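Local coordinates for protein transmembrane oligosaccharyl transferase (Archaeoglobus fulgidus, PDB 3WAJ) that is a membrane-embedded oligosaccharyl transferase of the STT3/AglB family, joining a GT-C-type transmembrane region to a large soluble C-terminal part, at residues Met695-Asp700 against Lys800-Arg805; Thr742-Tyr747 against Ala766-Val771. All blocks are in the same frame, centred on the assembly; numbering follows the deposited sequence.

Interaction 1: Met695-Asp700 against Lys800-Arg805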
loop_
_atom_site.group_PDB
_atom_site.type_symbol
_atom_site.label_atom_id
_atom_site.label_comp_id
_atom_site.label_asym_id
_atom_site.label_seq_id
_atom_site.Cartn_x
_atom_site.Cartn_y
_atom_site.Cartn_z
ATOM N N MET A 695 4.445 11.316 26.527
ATOM C CA MET A 695 3.245 10.715 25.968
ATOM C C MET A 695 2.098 11.704 26.165
ATOM O O MET A 695 2.029 12.381 27.194
ATOM C CB MET A 695 2.958 9.384 26.656
ATOM C CG MET A 695 1.666 8.692 26.230
ATOM S SD MET A 695 1.717 6.968 26.724
ATOM C CE MET A 695 0.005 6.742 26.940
ATOM N N ILE A 696 1.212 11.814 25.181
ATOM C CA ILE A 696 0.071 12.716 25.333
ATOM C C ILE A 696 -1.266 12.004 25.202
ATOM O O ILE A 696 -2.302 12.536 25.625
ATOM C CB ILE A 696 0.127 13.897 24.358
ATOM C CG1 ILE A 696 0.131 13.405 22.915
ATOM C CG2 ILE A 696 1.340 14.756 24.639
ATOM C CD1 ILE A 696 0.203 14.536 21.894
ATOM N N TYR A 697 -1.228 10.806 24.617
ATOM C CA TYR A 697 -2.425 10.003 24.343
ATOM C C TYR A 697 -2.048 8.557 24.005
ATOM O O TYR A 697 -1.044 8.320 23.326
ATOM C CB TYR A 697 -3.195 10.624 23.164
ATOM C CG TYR A 697 -4.404 9.845 22.662
ATOM C CD1 TYR A 697 -4.261 8.764 21.786
ATOM C CD2 TYR A 697 -5.699 10.228 23.013
ATOM C CE1 TYR A 697 -5.378 8.068 21.302
ATOM C CE2 TYR A 697 -6.810 9.540 22.537
ATOM C CZ TYR A 697 -6.643 8.464 21.684
ATOM O OH TYR A 697 -7.739 7.784 21.217
ATOM N N GLU A 698 -2.848 7.595 24.458
ATOM C CA GLU A 698 -2.786 6.231 23.910
ATOM C C GLU A 698 -4.195 5.699 23.668
ATOM O O GLU A 698 -5.156 6.130 24.303
ATOM C CB GLU A 698 -2.012 5.262 24.821
ATOM C CG GLU A 698 -2.744 4.879 26.118
ATOM C CD GLU A 698 -2.015 3.774 26.913
ATOM O OE1 GLU A 698 -1.161 3.059 26.333
ATOM O OE2 GLU A 698 -2.294 3.606 28.125
ATOM N N SER A 699 -4.313 4.762 22.733
ATOM C CA SER A 699 -5.590 4.121 22.437
ATOM C C SER A 699 -5.843 2.995 23.407
ATOM O O SER A 699 -5.027 2.706 24.285
ATOM C CB SER A 699 -5.545 3.502 21.056
ATOM O OG SER A 699 -4.566 2.479 21.006
ATOM N N ASP A 700 -6.972 2.332 23.198
ATOM C CA ASP A 700 -7.306 1.101 23.878
ATOM C C ASP A 700 -6.282 -0.018 23.583
ATOM O O ASP A 700 -5.439 0.110 22.681
ATOM C CB ASP A 700 -8.699 0.669 23.428
ATOM C CG ASP A 700 -9.437 -0.101 24.494
ATOM O OD1 ASP A 700 -8.779 -0.539 25.470
ATOM O OD2 ASP A 700 -10.672 -0.267 24.351
ATOM N N LYS A 800 -0.123 8.857 34.324
ATOM C CA LYS A 800 -1.385 8.150 34.076
ATOM C C LYS A 800 -1.946 8.466 32.684
ATOM O O LYS A 800 -2.114 9.632 32.317
ATOM C CB LYS A 800 -2.428 8.511 35.132
ATOM C CG LYS A 800 -3.682 7.624 35.128
ATOM C CD LYS A 800 -4.680 8.110 36.182
ATOM C CE LYS A 800 -5.962 7.295 36.184
ATOM N NZ LYS A 800 -7.096 8.008 36.875
ATOM N N THR A 801 -2.261 7.422 31.923
ATOM C CA THR A 801 -2.747 7.599 30.561
ATOM C C THR A 801 -4.261 7.717 30.564
ATOM O O THR A 801 -4.915 7.350 31.538
ATOM C CB THR A 801 -2.323 6.422 29.662
ATOM O OG1 THR A 801 -3.266 5.347 29.799
ATOM C CG2 THR A 801 -0.933 5.927 30.066
ATOM N N ASN A 802 -4.820 8.188 29.455
ATOM C CA ASN A 802 -6.269 8.283 29.305
ATOM C C ASN A 802 -6.970 6.928 29.299
ATOM O O ASN A 802 -8.178 6.860 29.108
ATOM C CB ASN A 802 -6.605 9.020 28.015
ATOM C CG ASN A 802 -5.840 8.475 26.828
ATOM O OD1 ASN A 802 -4.606 8.357 26.862
ATOM N ND2 ASN A 802 -6.569 8.101 25.779
ATOM N N GLN A 803 -6.213 5.847 29.474
ATOM C CA GLN A 803 -6.786 4.511 29.616
ATOM C C GLN A 803 -6.693 4.091 31.066
ATOM O O GLN A 803 -6.903 2.924 31.390
ATOM C CB GLN A 803 -6.031 3.492 28.762
ATOM C CG GLN A 803 -6.006 3.822 27.283
ATOM C CD GLN A 803 -7.390 3.878 26.683
ATOM O OE1 GLN A 803 -8.334 3.279 27.207
ATOM N NE2 GLN A 803 -7.524 4.597 25.576
ATOM N N ASN A 804 -6.361 5.052 31.925
ATOM C CA ASN A 804 -6.188 4.811 33.353
ATOM C C ASN A 804 -5.183 3.694 33.609
ATOM O O ASN A 804 -5.436 2.767 34.387
ATOM C CB ASN A 804 -7.540 4.556 34.044
ATOM C CG ASN A 804 -8.504 5.742 33.911
ATOM O OD1 ASN A 804 -8.087 6.904 33.891
ATOM N ND2 ASN A 804 -9.797 5.447 33.804
ATOM N N ARG A 805 -4.054 3.792 32.910
ATOM C CA ARG A 805 -2.901 2.919 33.109
ATOM C C ARG A 805 -1.761 3.780 33.617
ATOM O O ARG A 805 -1.628 4.941 33.208
ATOM C CB ARG A 805 -2.499 2.261 31.790
ATOM C CG ARG A 805 -1.166 1.527 31.823
ATOM C CD ARG A 805 -0.905 0.822 30.491
ATOM N NE ARG A 805 -0.615 1.756 29.405
ATOM C CZ ARG A 805 0.610 2.177 29.086
ATOM N NH1 ARG A 805 1.658 1.738 29.765
ATOM N NH2 ARG A 805 0.788 3.037 28.088
#
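Y697 and N802 approach to 6.5 Å between CA atoms where the end of strand 693-698, at the edge of the mixed sheet, meets the type I turn T801-N804 in the loop joining strands 792-800 and 806-814 of the antiparallel sheet. No backbone-to-backbone hydrogen bond joins the two segments; side chains of the turn bind the strand's main chain instead. The N802 amide takes both backbone polar atoms of E698: OD1 receives E698 N at 3.1 Å, nearly straight (171°) and on a lone pair, while ND2 donates to E698 O at 2.8 Å. The same ND2 lies over one face of the Y697 ring, the amide plane of N802 being 30° from the ring plane. Q803, its chain bent at chi2, brings NE2 to E698 O as a second donor at 3.1 Å, with the oxygen in its amide plane.

E698 reaches back into the turn. Its CG sits between the backbone N and carbonyl carbon (chi1 72°), and the chain then runs extended to R805, which grips the carboxylate side-on: NE meets the syn lone pair of OE2 at 2.8 Å, and NH2 reaches OE1 at 2.6 Å from above the carboxylate plane. T801 OG1 donates to the anti side of OE2 at 2.6 Å and also accepts from Q803 N, forming an ST turn. Three bonds from the 800-805 segment, with a fourth from G769 N to OE1, hold the carboxylate in place. M695 CE packs on T801 CG2 at 3.4 Å beside this charged group.

R805 has a second acid partner in D686, so its charge is probably shared. Next door, strand 771-776 pairs with 693-698, where I696 and Y697 both face I773 in a classic beta bulge. Helix 501-513 stacks W509 on Y697, while F807 of strand 806-814 lies against M695 and T801.

Interaction 2: Thr742-Tyr747 against Ala766-Val771; sequences TQEVLY and APSGYV
A buried helix-to-loop contact joins one face of helix 740-755 to the chain that returns from it toward strand 771-776, through one acid-hydroxyl bond, a water bridge and a small apolar patch. V745 CA and A766 CA are 5.7 Å apart at the nearest backbone approach.

E744 carries the polar half. With CG anti to the backbone N (chi1 161°) and the chain extended beyond it, its carboxylate projects from the helix to the loop at S768. There S768 OG donates at 2.8 Å to E744 OE1, which accepts on its syn lone pair, the side of the other oxygen. The hydroxyl is turned to E744 by a chi1 of 72°, which sets it between the backbone N and carbonyl carbon of S768. A water bridges the second oxygen, OE2, at 2.6 Å, and G769 O, at 2.8 Å. One carboxylate therefore holds two successive loop residues, one directly and the other through a single water.

One helix position further on, V745 supplies the apolar half. Its CG2 lies 4.0 Å from A766 C and 4.3 Å from P767 CD, so a single methyl rests against the A766-P767 peptide and the proline ring. V720 and A724 of helix 717-732 also touch V745, while I612 lies against E744.

K748, one turn along the helix, forms a salt bridge with E744 OE1 and a hydrogen bond with A766 O, adding a further tie between helix and loop. In this buried setting the lysine, the serine hydroxyl and the water all place positive or proton-donating groups at the carboxylate, which would probably stabilise its ionised form.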
loop_
_atom_site.group_PDB
_atom_site.type_symbol
_atom_site.label_atom_id
_atom_site.label_comp_id
_atom_site.label_asym_id
_atom_site.label_seq_id
_atom_site.Cartn_x
_atom_site.Cartn_y
_atom_site.Cartn_z
ATOM N N THR A 742 0.726 -9.987 23.566
ATOM C CA THR A 742 1.512 -10.965 24.305
ATOM C C THR A 742 3.002 -10.824 23.961
ATOM O O THR A 742 3.880 -10.936 24.837
ATOM C CB THR A 742 1.010 -12.377 24.036
ATOM O OG1 THR A 742 -0.327 -12.488 24.536
ATOM C CG2 THR A 742 1.900 -13.406 24.708
ATOM N N GLN A 743 3.298 -10.552 22.701
ATOM C CA GLN A 743 4.699 -10.369 22.316
ATOM C C GLN A 743 5.332 -9.240 23.094
ATOM O O GLN A 743 6.475 -9.349 23.533
ATOM C CB GLN A 743 4.821 -10.117 20.821
ATOM C CG GLN A 743 4.323 -11.254 19.975
ATOM C CD GLN A 743 4.653 -11.036 18.527
ATOM O OE1 GLN A 743 5.508 -10.216 18.209
ATOM N NE2 GLN A 743 3.973 -11.754 17.634
ATOM N N GLU A 744 4.588 -8.151 23.257
ATOM C CA GLU A 744 5.096 -6.998 24.004
ATOM C C GLU A 744 5.330 -7.379 25.482
ATOM O O GLU A 744 6.361 -7.025 26.074
ATOM C CB GLU A 744 4.112 -5.827 23.897
ATOM C CG GLU A 744 4.298 -4.764 24.974
ATOM C CD GLU A 744 3.293 -3.617 24.845
ATOM O OE1 GLU A 744 2.753 -3.160 25.881
ATOM O OE2 GLU A 744 3.052 -3.166 23.700
ATOM N N VAL A 745 4.371 -8.107 26.061
ATOM C CA VAL A 745 4.518 -8.612 27.427
ATOM C C VAL A 745 5.791 -9.441 27.531
ATOM O O VAL A 745 6.587 -9.248 28.440
ATOM C CB VAL A 745 3.282 -9.434 27.900
ATOM C CG1 VAL A 745 3.592 -10.153 29.182
ATOM C CG2 VAL A 745 2.075 -8.512 28.114
ATOM N N LEU A 746 6.003 -10.341 26.577
ATOM C CA LEU A 746 7.212 -11.153 26.597
ATOM C C LEU A 746 8.502 -10.328 26.388
ATOM O O LEU A 746 9.525 -10.584 27.034
ATOM C CB LEU A 746 7.097 -12.305 25.597
ATOM C CG LEU A 746 5.986 -13.311 25.930
ATOM C CD1 LEU A 746 5.930 -14.454 24.902
ATOM C CD2 LEU A 746 6.176 -13.857 27.340
ATOM N N TYR A 747 8.455 -9.344 25.495
ATOM C CA TYR A 747 9.586 -8.445 25.284
ATOM C C TYR A 747 9.986 -7.797 26.599
ATOM O O TYR A 747 11.174 -7.717 26.924
ATOM C CB TYR A 747 9.188 -7.320 24.330
ATOM C CG TYR A 747 9.245 -7.655 22.872
ATOM C CD1 TYR A 747 9.308 -8.967 22.439
ATOM C CD2 TYR A 747 9.264 -6.649 21.922
ATOM C CE1 TYR A 747 9.377 -9.268 21.085
ATOM C CE2 TYR A 747 9.341 -6.937 20.565
ATOM C CZ TYR A 747 9.394 -8.246 20.153
ATOM O OH TYR A 747 9.447 -8.533 18.800
ATOM N N ALA A 766 3.211 -5.709 31.575
ATOM C CA ALA A 766 1.806 -5.375 31.328
ATOM C C ALA A 766 1.614 -4.935 29.887
ATOM O O ALA A 766 2.541 -4.393 29.277
ATOM C CB ALA A 766 1.355 -4.265 32.263
ATOM N N PRO A 767 0.400 -5.144 29.342
ATOM C CA PRO A 767 0.182 -4.664 27.979
ATOM C C PRO A 767 -0.062 -3.153 28.011
ATOM O O PRO A 767 0.023 -2.560 29.079
ATOM C CB PRO A 767 -1.080 -5.419 27.539
ATOM C CG PRO A 767 -1.866 -5.612 28.804
ATOM C CD PRO A 767 -0.796 -5.811 29.901
ATOM N N SER A 768 -0.351 -2.543 26.866
ATOM C CA SER A 768 -0.462 -1.088 26.770
ATOM C C SER A 768 -1.246 -0.771 25.502
ATOM O O SER A 768 -1.634 -1.685 24.750
ATOM C CB SER A 768 0.922 -0.460 26.695
ATOM O OG SER A 768 1.513 -0.726 25.422
ATOM N N GLY A 769 -1.473 0.513 25.249
ATOM C CA GLY A 769 -2.269 0.907 24.099
ATOM C C GLY A 769 -1.638 0.488 22.779
ATOM O O GLY A 769 -0.405 0.601 22.582
ATOM N N TYR A 770 -2.490 0.021 21.868
ATOM C CA TYR A 770 -2.083 -0.335 20.504
ATOM C C TYR A 770 -1.379 0.844 19.822
ATOM O O TYR A 770 -0.326 0.679 19.198
ATOM C CB TYR A 770 -3.321 -0.725 19.695
ATOM C CG TYR A 770 -3.053 -1.483 18.411
ATOM C CD1 TYR A 770 -3.429 -2.811 18.284
ATOM C CD2 TYR A 770 -2.464 -0.863 17.305
ATOM C CE1 TYR A 770 -3.215 -3.509 17.103
ATOM C CE2 TYR A 770 -2.242 -1.562 16.124
ATOM C CZ TYR A 770 -2.617 -2.884 16.038
ATOM O OH TYR A 770 -2.402 -3.594 14.888
ATOM N N VAL A 771 -1.975 2.028 19.940
ATOM C CA VAL A 771 -1.411 3.235 19.342
ATOM C C VAL A 771 -1.048 4.229 20.432
ATOM O O VAL A 771 -1.839 4.461 21.341
ATOM C CB VAL A 771 -2.399 3.899 18.369
ATOM C CG1 VAL A 771 -1.741 5.103 17.688
ATOM C CG2 VAL A 771 -2.864 2.905 17.326
HETATM O O HOH W 1 1.088 -1.781 22.635
#

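In the fold
Interactions 1 and 2 lie 14 Å apart between centres, in the soluble C-terminal part. Both segments of interaction 2 fall between the two segments of interaction 1 in sequence: strand 693-698 comes first, then helix 740-755 and the 766-771 segment, then the 800-805 turn. They also touch. E698 OE1 probably accepts from G769 N at 2.8 Å, S699 OG from V771 N at 2.8 Å, and R805 packs on S768. Segment 766-771 leads into strand 771-776, the sheet neighbour of 693-698, so together the contacts connect helix 740-755, the mixed sheet and the antiparallel sheet of the peripheral domain.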